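Tegumental protein 20.8 kDa (Clonorchis sinensis, PDB 5X2D) is a tegumental-allergen-like protein that probably binds calcium through its EF-hand part, the chain described here being its dynein-light-chain-like domain. Local coordinates at residues Ile7-Ala12 against Met77-Glu82; Ile29-Gln34 against Glu82-Ala87; Val60-Gly65 against Arg86-Trp91. All coordinates share one frame; numbering follows the deposited sequence.

Contact 1 (Ile7-Ala12 against Met77-Glu82); sequences IIVISA and MSFQFE
Gln80 O accepts two backbone N-H groups from the facing strand, Ile10 N at 2.6 Å and Ser11 N at 3.1 Å, the latter in the carbonyl plane and on a lone pair. Two consecutive residues opposite one make this a classic beta bulge, and the register slips by one residue between Val9-Phe81 and Ser11-Gln80. Within the bulge, Gln80 N bonds back to Ser11 O; before it, Ile8 and Glu82 exchange a reciprocal pair, with N-H...O angles of 170° in both directions.

At the bulge the side chain of Ile10 points toward the other strand, and its CD1 lies 3.6 Å from Glu82 CG, the two side chains crossing at about a right angle. Ser11 OG lies alongside the aliphatic part of Gln80; the amide oxygen OE1 bonds instead to Tyr67 OH.

The face carrying Val9, Ala12, Phe79 and Phe81 is apolar here. With CG anti to the backbone N (chi1 -178°), the Phe79 ring turns its CE1 edge to Val9 CG1, 3.8 Å away, and Phe81 CD1 lies over one face of that ring. Ile7 flanks Phe81, its CG1 3.7 Å from Phe81 CD2. Helix 16-29 backs this layer through Gln19, Ile22 and Ala23. A bulged antiparallel edge strand with helices packed on one face fits the alpha-beta fold of dynein light chains.

Contact 2 (Ile29-Gln34 against Glu82-Ala87); sequences IAPGAQ and ELYNRA
Both terminal nitrogens of Arg86 converge on one acceptor, Ala33 O: NH1 lies 2.6 Å from Ala33 O, and NH2 lies 2.9 Å from Ala33 O. The oxygen sits near the guanidinium plane, and both donors stay in the plane of the carbonyl. Because the two N-H groups share one acceptor, neither bond is straight (144° and 131°). The Gln34 amide also comes close to NH1, but its weak bond to Ala33 O is doubtful.

Both partners are held by turns. Ala33 N bonds to Ala30 O at 3.2 Å, closing a type I beta turn after helix 16-29, and Gln34 N bonds to Glu38 OE1. Across from it, Leu83 and Arg86 exchange two backbone bonds, giving a beta hairpin with a two-residue loop, Tyr84-Asn85, whose backbone angles are both left-handed, as in a type I' turn.

Farther out the contact is apolar. Pro31 CB meets the edge of the Tyr84 ring, 3.9 Å from CD2, and Ala30 CB approaches Leu83 CD2 at 4.2 Å. Leu39 of helix 36-54 also touches Arg86. The chemistry implies a buried arginine whose main strong partner here is a neutral carbonyl; Asp64 lies near without its carboxylate meeting the guanidinium, and may partly offset the charge. The two bonds tie the loop between the helices to the hairpin, and the charge would probably polarise Ala33 C=O.

Contact 3 (Val60-Gly65 against Arg86-Trp91); sequences VMVVDG and RAYLFW
Met61 and Leu89 form a hydrogen-bonded pair in the antiparallel sheet of this dynein-light-chain-like domain: Met61 N bonds to Leu89 O at 2.9 Å, and Leu89 N to Met61 O at 2.7 Å, both in the carbonyl plane. Two residues on, Val63 N reaches Ala87 O at 2.9 Å and Ala87 N reaches Val63 O at 3.0 Å. The alternating Val60-Phe90 and Val62-Tyr88 pairs are non-hydrogen-bonded; Tyr88 and Phe90 bond by backbone to Phe81 and Phe79, and Val60 N weakly to Thr70 OG1 of the second subunit. Through Met61-Gly65, strand 58-63 also pairs antiparallel with a strand of that subunit, continuing the sheet across the dimer.

Arg86 directs weak bonds from NE and NH2 to Tyr88 OH, at the guanidinium edge; Asp64 OD2 approaches Arg86 CD (3.7 Å) but stays 4.8 Å from Arg86 NH1.

Val60 and Val62 lie beside Phe90 and Tyr88 on the side of helix 36-54, with Val60 CG1 over one face of the Phe90 ring. On the other face, Met61 packs against Met61 of the second subunit. The Met61 side chain of this subunit runs extended until chi3 (55°), where the bend brings CE to 3.5 Å from Leu89 CD2 and to 3.3 Å from Trp91 CH2.

Overall arrangement
From the N terminus, strand 7-13 enters first, and contact 1 closes the longest loop, 64 residues holding both helices, by pairing it with strand 78-83. The loop between helices 16-29 and 36-54 then meets the hairpin in contact 2, closing 47 residues, and strand 58-63 joins strand 87-92 in contact 3, closing 20. Contact 1 crosses both others along the chain. Contacts 2 and 3 both run to the beginning of strand 87-92, sharing Arg86 and Ala87, while contacts 1 and 2 share Glu82. Probable backbone bonds such as Phe81 O to Tyr88 N (2.8 Å) join contacts 1 and 3 into one sheet of order 7-13, 78-83, 87-92, 58-63, whose central hairpin contact 2 fastens to the interhelical loop.

Contact 1 (Ile7-Ala12 against Met77-Glu82)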
ATOM      1  N   ILE A   7       0.553  18.921  -6.364  1.00107.03           N
ATOM      2  CA  ILE A   7       0.544  17.922  -5.307  1.00 99.12           C
ATOM      3  C   ILE A   7      -0.571  18.109  -4.294  1.00 95.50           C
ATOM      4  O   ILE A   7      -0.673  19.138  -3.634  1.00108.11           O
ATOM      5  CB  ILE A   7       1.901  17.896  -4.591  1.00 92.96           C
ATOM      6  CG1 ILE A   7       2.866  17.048  -5.412  1.00 93.53           C
ATOM      7  CG2 ILE A   7       1.784  17.277  -3.205  1.00 90.42           C
ATOM      8  CD1 ILE A   7       4.263  17.380  -5.193  1.00 93.64           C
ATOM      9  N   ILE A   8      -1.398  17.077  -4.171  1.00 91.97           N
ATOM     10  CA  ILE A   8      -2.479  17.080  -3.208  1.00 91.25           C
ATOM     11  C   ILE A   8      -2.166  16.052  -2.137  1.00 91.58           C
ATOM     12  O   ILE A   8      -2.204  14.845  -2.388  1.00 86.04           O
ATOM     13  CB  ILE A   8      -3.847  16.753  -3.845  1.00 94.39           C
ATOM     14  CG1 ILE A   8      -4.265  17.842  -4.833  1.00 99.05           C
ATOM     15  CG2 ILE A   8      -4.901  16.528  -2.760  1.00 93.82           C
ATOM     16  CD1 ILE A   8      -3.887  17.554  -6.255  1.00101.41           C
ATOM     17  N   VAL A   9      -1.862  16.549  -0.944  1.00 85.04           N
ATOM     18  CA  VAL A   9      -1.448  15.717   0.162  1.00 81.26           C
ATOM     19  C   VAL A   9      -2.623  14.900   0.702  1.00 80.93           C
ATOM     20  O   VAL A   9      -3.699  15.438   0.963  1.00 83.18           O
ATOM     21  CB  VAL A   9      -0.844  16.567   1.296  1.00 80.06           C
ATOM     22  CG1 VAL A   9      -0.252  15.659   2.381  1.00 76.32           C
ATOM     23  CG2 VAL A   9       0.226  17.472   0.742  1.00 81.42           C
ATOM     24  N   ILE A  10      -2.451  13.585   0.722  1.00 79.47           N
ATOM     25  CA  ILE A  10      -3.339  12.653   1.421  1.00 78.88           C
ATOM     26  C   ILE A  10      -3.005  12.457   2.925  1.00 83.11           C
ATOM     27  O   ILE A  10      -3.894  12.426   3.772  1.00 85.41           O
ATOM     28  CB  ILE A  10      -3.306  11.280   0.736  1.00 83.48           C
ATOM     29  CG1 ILE A  10      -3.526  11.433  -0.778  1.00 86.31           C
ATOM     30  CG2 ILE A  10      -4.280  10.316   1.420  1.00 79.65           C
ATOM     31  CD1 ILE A  10      -3.094  10.192  -1.571  1.00 88.34           C
ATOM     32  N   SER A  11      -1.727  12.227   3.234  1.00 81.90           N
ATOM     33  CA  SER A  11      -1.269  12.096   4.620  1.00 69.96           C
ATOM     34  C   SER A  11       0.218  12.401   4.739  1.00 68.31           C
ATOM     35  O   SER A  11       0.992  12.208   3.797  1.00 72.75           O
ATOM     36  CB  SER A  11      -1.538  10.699   5.174  1.00 68.38           C
ATOM     37  OG  SER A  11      -0.889   9.692   4.399  1.00 78.28           O
ATOM     38  N   ALA A  12       0.630  12.873   5.904  1.00 67.21           N
ATOM     39  CA  ALA A  12       2.036  13.113   6.093  1.00 66.23           C
ATOM     40  C   ALA A  12       2.445  12.875   7.536  1.00 64.49           C
ATOM     41  O   ALA A  12       1.775  13.314   8.465  1.00 80.38           O
ATOM     42  CB  ALA A  12       2.385  14.534   5.644  1.00 68.59           C
ATOM     43  N   MET A  77       8.645   7.998   8.996  1.00 78.73           N
ATOM     44  CA  MET A  77       8.148   9.039   8.107  1.00 73.86           C
ATOM     45  C   MET A  77       7.278   8.381   7.070  1.00 72.14           C
ATOM     46  O   MET A  77       7.580   7.275   6.641  1.00 64.62           O
ATOM     47  CB  MET A  77       9.262   9.814   7.412  1.00 70.97           C
ATOM     48  CG  MET A  77      10.467  10.108   8.228  1.00 72.44           C
ATOM     49  SD  MET A  77      11.287  11.597   7.619  1.00 90.04           S
ATOM     50  CE  MET A  77      12.981  10.971   7.641  1.00 71.02           C
ATOM     51  N   SER A  78       6.151   9.013   6.768  1.00 57.36           N
ATOM     52  CA  SER A  78       5.300   8.575   5.704  1.00 57.60           C
ATOM     53  C   SER A  78       4.635   9.769   5.058  1.00 78.16           C
ATOM     54  O   SER A  78       4.144  10.683   5.733  1.00 80.71           O
ATOM     55  CB  SER A  78       4.292   7.539   6.200  1.00 57.84           C
ATOM     56  OG  SER A  78       3.396   8.056   7.137  1.00 77.32           O
ATOM     57  N   PHE A  79       4.630   9.759   3.734  1.00 70.76           N
ATOM     58  CA  PHE A  79       4.072  10.852   2.963  1.00 70.77           C
ATOM     59  C   PHE A  79       3.155  10.250   1.911  1.00 73.62           C
ATOM     60  O   PHE A  79       3.522   9.259   1.278  1.00 68.98           O
ATOM     61  CB  PHE A  79       5.215  11.652   2.339  1.00 66.60           C
ATOM     62  CG  PHE A  79       4.788  12.848   1.555  1.00 73.26           C
ATOM     63  CD1 PHE A  79       3.573  13.474   1.805  1.00 78.95           C
ATOM     64  CD2 PHE A  79       5.640  13.382   0.590  1.00 71.66           C
ATOM     65  CE1 PHE A  79       3.204  14.609   1.091  1.00 77.21           C
ATOM     66  CE2 PHE A  79       5.287  14.507  -0.126  1.00 67.54           C
ATOM     67  CZ  PHE A  79       4.064  15.135   0.130  1.00 69.77           C
ATOM     68  N   GLN A  80       1.956  10.797   1.733  1.00 72.66           N
ATOM     69  CA  GLN A  80       1.063  10.236   0.718  1.00 77.05           C
ATOM     70  C   GLN A  80       0.403  11.350  -0.074  1.00 77.62           C
ATOM     71  O   GLN A  80      -0.335  12.125   0.495  1.00 79.21           O
ATOM     72  CB  GLN A  80       0.002   9.331   1.360  1.00 74.51           C
ATOM     73  CG  GLN A  80       0.577   8.128   2.105  1.00 63.05           C
ATOM     74  CD  GLN A  80      -0.486   7.167   2.593  1.00 64.29           C
ATOM     75  OE1 GLN A  80      -1.650   7.294   2.255  1.00 85.88           O
ATOM     76  NE2 GLN A  80      -0.096   6.242   3.450  1.00 77.23           N
ATOM     77  N   PHE A  81       0.649  11.420  -1.381  1.00 76.71           N
ATOM     78  CA  PHE A  81       0.146  12.530  -2.187  1.00 66.85           C
ATOM     79  C   PHE A  81      -0.240  12.123  -3.601  1.00 75.86           C
ATOM     80  O   PHE A  81       0.367  11.215  -4.182  1.00 69.20           O
ATOM     81  CB  PHE A  81       1.193  13.639  -2.267  1.00 65.83           C
ATOM     82  CG  PHE A  81       2.420  13.261  -3.045  1.00 70.59           C
ATOM     83  CD1 PHE A  81       3.492  12.612  -2.417  1.00 72.65           C
ATOM     84  CD2 PHE A  81       2.515  13.541  -4.403  1.00 67.18           C
ATOM     85  CE1 PHE A  81       4.628  12.249  -3.139  1.00 75.58           C
ATOM     86  CE2 PHE A  81       3.657  13.179  -5.133  1.00 73.30           C
ATOM     87  CZ  PHE A  81       4.710  12.537  -4.501  1.00 75.68           C
ATOM     88  N   GLU A  82      -1.212  12.847  -4.166  1.00 92.77           N
ATOM     89  CA  GLU A  82      -1.705  12.626  -5.537  1.00 92.60           C
ATOM     90  C   GLU A  82      -1.084  13.649  -6.474  1.00 88.11           C
ATOM     91  O   GLU A  82      -1.136  14.845  -6.217  1.00100.25           O
ATOM     92  CB  GLU A  82      -3.234  12.744  -5.624  1.00 96.61           C
ATOM     93  CG  GLU A  82      -4.019  11.830  -4.696  1.00108.67           C
ATOM     94  CD  GLU A  82      -5.525  12.007  -4.836  1.00126.74           C
ATOM     95  OE1 GLU A  82      -5.969  12.671  -5.803  1.00132.89           O
ATOM     96  OE2 GLU A  82      -6.266  11.486  -3.969  1.00131.29           O
TER

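Contact 2 (Ile29-Gln34 against Glu82-Ala87)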
ATOM      1  N   ILE A  29       9.984  13.590 -13.234  1.00106.09           N
ATOM      2  CA  ILE A  29      10.131  12.275 -13.859  1.00113.14           C
ATOM      3  C   ILE A  29       8.933  11.326 -13.697  1.00119.29           C
ATOM      4  O   ILE A  29       8.860  10.305 -14.388  1.00120.07           O
ATOM      5  CB  ILE A  29      11.402  11.550 -13.351  1.00109.80           C
ATOM      6  CG1 ILE A  29      11.411  11.435 -11.827  1.00 98.21           C
ATOM      7  CG2 ILE A  29      12.640  12.315 -13.786  1.00114.16           C
ATOM      8  CD1 ILE A  29      12.451  10.468 -11.302  1.00 92.11           C
ATOM      9  N   ALA A  30       8.007  11.645 -12.796  1.00117.99           N
ATOM     10  CA  ALA A  30       6.873  10.750 -12.519  1.00119.52           C
ATOM     11  C   ALA A  30       5.800  10.684 -13.628  1.00119.77           C
ATOM     12  O   ALA A  30       5.450   9.593 -14.072  1.00121.52           O
ATOM     13  CB  ALA A  30       6.231  11.109 -11.176  1.00120.43           C
ATOM     14  N   PRO A  31       5.257  11.837 -14.069  1.00121.42           N
ATOM     15  CA  PRO A  31       4.205  11.800 -15.100  1.00124.45           C
ATOM     16  C   PRO A  31       4.630  11.232 -16.462  1.00130.03           C
ATOM     17  O   PRO A  31       3.768  10.898 -17.285  1.00122.00           O
ATOM     18  CB  PRO A  31       3.820  13.274 -15.260  1.00122.20           C
ATOM     19  CG  PRO A  31       4.975  14.037 -14.735  1.00120.45           C
ATOM     20  CD  PRO A  31       5.507  13.215 -13.615  1.00117.67           C
ATOM     21  N   GLY A  32       5.932  11.133 -16.701  1.00142.90           N
ATOM     22  CA  GLY A  32       6.420  10.568 -17.942  1.00147.33           C
ATOM     23  C   GLY A  32       6.155   9.082 -18.063  1.00148.54           C
ATOM     24  O   GLY A  32       5.957   8.568 -19.165  1.00159.19           O
ATOM     25  N   ALA A  33       6.125   8.388 -16.933  1.00117.02           N
ATOM     26  CA  ALA A  33       6.081   6.929 -16.970  1.00111.82           C
ATOM     27  C   ALA A  33       4.661   6.322 -16.941  1.00120.84           C
ATOM     28  O   ALA A  33       3.910   6.545 -15.978  1.00115.80           O
ATOM     29  CB  ALA A  33       6.916   6.367 -15.828  1.00114.48           C
ATOM     30  N   GLN A  34       4.325   5.545 -17.997  1.00134.70           N
ATOM     31  CA  GLN A  34       3.004   4.864 -18.176  1.00117.91           C
ATOM     32  C   GLN A  34       3.067   3.343 -18.195  1.00108.69           C
ATOM     33  O   GLN A  34       2.148   2.695 -17.695  1.00106.73           O
ATOM     34  CB  GLN A  34       2.202   5.220 -19.443  1.00113.44           C
ATOM     35  CG  GLN A  34       1.564   6.575 -19.694  1.00116.22           C
ATOM     36  CD  GLN A  34       0.622   7.014 -18.590  1.00118.32           C
ATOM     37  OE1 GLN A  34      -0.358   7.724 -18.799  1.00134.40           O
ATOM     38  NE2 GLN A  34       1.103   6.856 -17.388  1.00124.54           N
ATOM     39  N   GLU A  82      -1.212  12.847  -4.166  1.00 92.77           N
ATOM     40  CA  GLU A  82      -1.705  12.626  -5.537  1.00 92.60           C
ATOM     41  C   GLU A  82      -1.084  13.649  -6.474  1.00 88.11           C
ATOM     42  O   GLU A  82      -1.136  14.845  -6.217  1.00100.25           O
ATOM     43  CB  GLU A  82      -3.234  12.744  -5.624  1.00 96.61           C
ATOM     44  CG  GLU A  82      -4.019  11.830  -4.696  1.00108.67           C
ATOM     45  CD  GLU A  82      -5.525  12.007  -4.836  1.00126.74           C
ATOM     46  OE1 GLU A  82      -5.969  12.671  -5.803  1.00132.89           O
ATOM     47  OE2 GLU A  82      -6.266  11.486  -3.969  1.00131.29           O
ATOM     48  N   LEU A  83      -0.457  13.173  -7.535  1.00 76.56           N
ATOM     49  CA  LEU A  83       0.073  14.053  -8.566  1.00 84.74           C
ATOM     50  C   LEU A  83      -0.502  13.620  -9.925  1.00 95.56           C
ATOM     51  O   LEU A  83      -0.200  12.517 -10.436  1.00 82.97           O
ATOM     52  CB  LEU A  83       1.602  14.026  -8.569  1.00 82.67           C
ATOM     53  CG  LEU A  83       2.360  14.837  -9.621  1.00 86.27           C
ATOM     54  CD1 LEU A  83       2.424  16.294  -9.208  1.00 89.78           C
ATOM     55  CD2 LEU A  83       3.762  14.265  -9.771  1.00 84.82           C
ATOM     56  N   TYR A  84      -1.349  14.495 -10.474  1.00100.54           N
ATOM     57  CA  TYR A  84      -2.059  14.244 -11.718  1.00 87.91           C
ATOM     58  C   TYR A  84      -2.891  12.955 -11.650  1.00 93.19           C
ATOM     59  O   TYR A  84      -2.832  12.097 -12.554  1.00100.89           O
ATOM     60  CB  TYR A  84      -1.062  14.190 -12.871  1.00 91.13           C
ATOM     61  CG  TYR A  84      -0.234  15.448 -13.048  1.00 95.25           C
ATOM     62  CD1 TYR A  84      -0.786  16.704 -12.854  1.00 94.02           C
ATOM     63  CD2 TYR A  84       1.114  15.375 -13.391  1.00 99.94           C
ATOM     64  CE1 TYR A  84      -0.027  17.861 -13.017  1.00 93.77           C
ATOM     65  CE2 TYR A  84       1.881  16.526 -13.551  1.00 98.58           C
ATOM     66  CZ  TYR A  84       1.306  17.761 -13.363  1.00 93.03           C
ATOM     67  OH  TYR A  84       2.065  18.898 -13.516  1.00 87.30           O
ATOM     68  N   ASN A  85      -3.661  12.825 -10.572  1.00 95.87           N
ATOM     69  CA  ASN A  85      -4.496  11.642 -10.324  1.00114.44           C
ATOM     70  C   ASN A  85      -3.742  10.300 -10.382  1.00118.25           C
ATOM     71  O   ASN A  85      -4.261   9.301 -10.894  1.00113.11           O
ATOM     72  CB  ASN A  85      -5.674  11.613 -11.305  1.00126.22           C
ATOM     73  CG  ASN A  85      -6.971  11.169 -10.645  1.00134.18           C
ATOM     74  OD1 ASN A  85      -7.057  11.080  -9.419  1.00137.83           O
ATOM     75  ND2 ASN A  85      -7.996  10.919 -11.454  1.00137.16           N
ATOM     76  N   ARG A  86      -2.516  10.297  -9.857  1.00109.75           N
ATOM     77  CA  ARG A  86      -1.781   9.066  -9.578  1.00101.34           C
ATOM     78  C   ARG A  86      -1.151   9.209  -8.200  1.00108.70           C
ATOM     79  O   ARG A  86      -0.351  10.117  -7.974  1.00110.76           O
ATOM     80  CB  ARG A  86      -0.721   8.801 -10.644  1.00 94.08           C
ATOM     81  CG  ARG A  86      -0.687   7.358 -11.098  1.00 94.93           C
ATOM     82  CD  ARG A  86      -0.040   7.185 -12.472  1.00 93.36           C
ATOM     83  NE  ARG A  86       1.353   7.632 -12.515  1.00100.12           N
ATOM     84  CZ  ARG A  86       2.146   7.505 -13.581  1.00104.81           C
ATOM     85  NH1 ARG A  86       1.694   6.926 -14.688  1.00 99.87           N
ATOM     86  NH2 ARG A  86       3.399   7.946 -13.537  1.00108.28           N
ATOM     87  N   ALA A  87      -1.527   8.334  -7.272  1.00106.73           N
ATOM     88  CA  ALA A  87      -1.085   8.473  -5.883  1.00 94.07           C
ATOM     89  C   ALA A  87       0.290   7.885  -5.658  1.00 83.94           C
ATOM     90  O   ALA A  87       0.649   6.862  -6.248  1.00 77.26           O
ATOM     91  CB  ALA A  87      -2.083   7.824  -4.926  1.00 89.45           C
TER

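Contact 3 (Val60-Gly65 against Arg86-Trp91)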
ATOM      1  N   VAL A  60       8.207   2.578  -1.646  1.00 78.62           N
ATOM      2  CA  VAL A  60       7.455   3.523  -2.466  1.00 78.15           C
ATOM      3  C   VAL A  60       6.394   2.764  -3.249  1.00 85.29           C
ATOM      4  O   VAL A  60       6.698   1.845  -4.019  1.00 82.42           O
ATOM      5  CB  VAL A  60       8.364   4.293  -3.449  1.00 75.52           C
ATOM      6  CG1 VAL A  60       7.538   5.213  -4.326  1.00 75.19           C
ATOM      7  CG2 VAL A  60       9.394   5.094  -2.704  1.00 78.56           C
ATOM      8  N   MET A  61       5.141   3.122  -3.023  1.00 80.51           N
ATOM      9  CA  MET A  61       4.063   2.476  -3.743  1.00 81.67           C
ATOM     10  C   MET A  61       3.321   3.496  -4.590  1.00 81.49           C
ATOM     11  O   MET A  61       2.912   4.543  -4.093  1.00 94.92           O
ATOM     12  CB  MET A  61       3.111   1.782  -2.776  1.00 68.35           C
ATOM     13  CG  MET A  61       1.877   1.231  -3.447  1.00 70.08           C
ATOM     14  SD  MET A  61       0.931   0.269  -2.274  1.00 80.07           S
ATOM     15  CE  MET A  61       0.726   1.461  -0.996  1.00 88.95           C
ATOM     16  N   VAL A  62       3.185   3.204  -5.876  1.00 78.91           N
ATOM     17  CA  VAL A  62       2.446   4.066  -6.789  1.00 83.48           C
ATOM     18  C   VAL A  62       1.123   3.409  -7.182  1.00 84.87           C
ATOM     19  O   VAL A  62       1.093   2.227  -7.514  1.00 76.54           O
ATOM     20  CB  VAL A  62       3.279   4.377  -8.055  1.00 87.28           C
ATOM     21  CG1 VAL A  62       2.552   5.371  -8.953  1.00 89.92           C
ATOM     22  CG2 VAL A  62       4.665   4.898  -7.663  1.00 88.67           C
ATOM     23  N   VAL A  63       0.034   4.169  -7.136  1.00 83.99           N
ATOM     24  CA  VAL A  63      -1.287   3.635  -7.472  1.00 87.95           C
ATOM     25  C   VAL A  63      -2.030   4.434  -8.540  1.00 96.08           C
ATOM     26  O   VAL A  63      -2.049   5.667  -8.515  1.00112.46           O
ATOM     27  CB  VAL A  63      -2.193   3.536  -6.228  1.00 86.31           C
ATOM     28  CG1 VAL A  63      -3.604   3.055  -6.612  1.00 91.65           C
ATOM     29  CG2 VAL A  63      -1.579   2.618  -5.229  1.00 79.58           C
ATOM     30  N   ASP A  64      -2.646   3.711  -9.472  1.00112.08           N
ATOM     31  CA  ASP A  64      -3.547   4.290 -10.466  1.00104.29           C
ATOM     32  C   ASP A  64      -4.939   3.801 -10.089  1.00104.78           C
ATOM     33  O   ASP A  64      -5.360   2.724 -10.497  1.00105.99           O
ATOM     34  CB  ASP A  64      -3.131   3.780 -11.854  1.00107.11           C
ATOM     35  CG  ASP A  64      -3.465   4.734 -12.996  1.00125.22           C
ATOM     36  OD1 ASP A  64      -4.581   5.304 -13.046  1.00118.99           O
ATOM     37  OD2 ASP A  64      -2.585   4.895 -13.870  1.00122.91           O
ATOM     38  N   GLY A  65      -5.690   4.630  -9.377  1.00104.22           N
ATOM     39  CA  GLY A  65      -6.912   4.142  -8.770  1.00104.25           C
ATOM     40  C   GLY A  65      -7.232   4.735  -7.406  1.00101.92           C
ATOM     41  O   GLY A  65      -6.668   5.744  -6.985  1.00102.23           O
ATOM     42  N   ARG A  86      -2.516  10.297  -9.857  1.00109.75           N
ATOM     43  CA  ARG A  86      -1.781   9.066  -9.578  1.00101.34           C
ATOM     44  C   ARG A  86      -1.151   9.209  -8.200  1.00108.70           C
ATOM     45  O   ARG A  86      -0.351  10.117  -7.974  1.00110.76           O
ATOM     46  CB  ARG A  86      -0.721   8.801 -10.644  1.00 94.08           C
ATOM     47  CG  ARG A  86      -0.687   7.358 -11.098  1.00 94.93           C
ATOM     48  CD  ARG A  86      -0.040   7.185 -12.472  1.00 93.36           C
ATOM     49  NE  ARG A  86       1.353   7.632 -12.515  1.00100.12           N
ATOM     50  CZ  ARG A  86       2.146   7.505 -13.581  1.00104.81           C
ATOM     51  NH1 ARG A  86       1.694   6.926 -14.688  1.00 99.87           N
ATOM     52  NH2 ARG A  86       3.399   7.946 -13.537  1.00108.28           N
ATOM     53  N   ALA A  87      -1.527   8.334  -7.272  1.00106.73           N
ATOM     54  CA  ALA A  87      -1.085   8.473  -5.883  1.00 94.07           C
ATOM     55  C   ALA A  87       0.290   7.885  -5.658  1.00 83.94           C
ATOM     56  O   ALA A  87       0.649   6.862  -6.248  1.00 77.26           O
ATOM     57  CB  ALA A  87      -2.083   7.824  -4.926  1.00 89.45           C
ATOM     58  N   TYR A  88       1.033   8.529  -4.763  1.00 79.42           N
ATOM     59  CA  TYR A  88       2.366   8.100  -4.384  1.00 71.21           C
ATOM     60  C   TYR A  88       2.436   7.916  -2.878  1.00 79.19           C
ATOM     61  O   TYR A  88       2.148   8.841  -2.116  1.00 95.08           O
ATOM     62  CB  TYR A  88       3.414   9.114  -4.862  1.00 82.43           C
ATOM     63  CG  TYR A  88       3.463   9.231  -6.369  1.00 91.18           C
ATOM     64  CD1 TYR A  88       2.608  10.092  -7.047  1.00100.12           C
ATOM     65  CD2 TYR A  88       4.334   8.441  -7.123  1.00 91.81           C
ATOM     66  CE1 TYR A  88       2.637  10.186  -8.424  1.00103.48           C
ATOM     67  CE2 TYR A  88       4.367   8.528  -8.503  1.00101.47           C
ATOM     68  CZ  TYR A  88       3.515   9.403  -9.150  1.00110.69           C
ATOM     69  OH  TYR A  88       3.533   9.496 -10.530  1.00123.73           O
ATOM     70  N   LEU A  89       2.799   6.718  -2.441  1.00 76.94           N
ATOM     71  CA  LEU A  89       2.919   6.445  -1.015  1.00 77.56           C
ATOM     72  C   LEU A  89       4.386   6.224  -0.623  1.00 78.83           C
ATOM     73  O   LEU A  89       5.082   5.378  -1.213  1.00 75.89           O
ATOM     74  CB  LEU A  89       2.073   5.222  -0.619  1.00 76.67           C
ATOM     75  CG  LEU A  89       0.556   5.417  -0.569  1.00 78.68           C
ATOM     76  CD1 LEU A  89      -0.011   5.201  -1.938  1.00 77.10           C
ATOM     77  CD2 LEU A  89      -0.127   4.511   0.437  1.00 74.06           C
ATOM     78  N   PHE A  90       4.860   6.990   0.357  1.00 74.23           N
ATOM     79  CA  PHE A  90       6.203   6.779   0.888  1.00 79.20           C
ATOM     80  C   PHE A  90       6.153   6.302   2.332  1.00 84.40           C
ATOM     81  O   PHE A  90       5.404   6.854   3.150  1.00 83.85           O
ATOM     82  CB  PHE A  90       7.046   8.051   0.784  1.00 67.16           C
ATOM     83  CG  PHE A  90       7.358   8.449  -0.635  1.00 74.68           C
ATOM     84  CD1 PHE A  90       6.362   8.996  -1.459  1.00 74.93           C
ATOM     85  CD2 PHE A  90       8.632   8.260  -1.162  1.00 67.91           C
ATOM     86  CE1 PHE A  90       6.641   9.370  -2.773  1.00 80.18           C
ATOM     87  CE2 PHE A  90       8.922   8.625  -2.477  1.00 87.25           C
ATOM     88  CZ  PHE A  90       7.921   9.182  -3.287  1.00 85.84           C
ATOM     89  N   TRP A  91       6.943   5.265   2.615  1.00 78.44           N
ATOM     90  CA  TRP A  91       7.172   4.748   3.960  1.00 82.03           C
ATOM     91  C   TRP A  91       8.650   4.531   4.170  1.00 78.21           C
ATOM     92  O   TRP A  91       9.242   3.707   3.485  1.00 84.98           O
ATOM     93  CB  TRP A  91       6.509   3.388   4.191  1.00 93.46           C
ATOM     94  CG  TRP A  91       5.037   3.317   4.171  1.00107.32           C
ATOM     95  CD1 TRP A  91       4.171   3.931   5.024  1.00107.31           C
ATOM     96  CD2 TRP A  91       4.238   2.527   3.281  1.00118.00           C
ATOM     97  NE1 TRP A  91       2.877   3.592   4.708  1.00114.60           N
ATOM     98  CE2 TRP A  91       2.890   2.732   3.640  1.00115.80           C
ATOM     99  CE3 TRP A  91       4.532   1.674   2.211  1.00123.55           C
ATOM    100  CZ2 TRP A  91       1.839   2.119   2.968  1.00109.70           C
ATOM    101  CZ3 TRP A  91       3.490   1.067   1.549  1.00120.51           C
ATOM    102  CH2 TRP A  91       2.160   1.289   1.936  1.00115.49           C
TER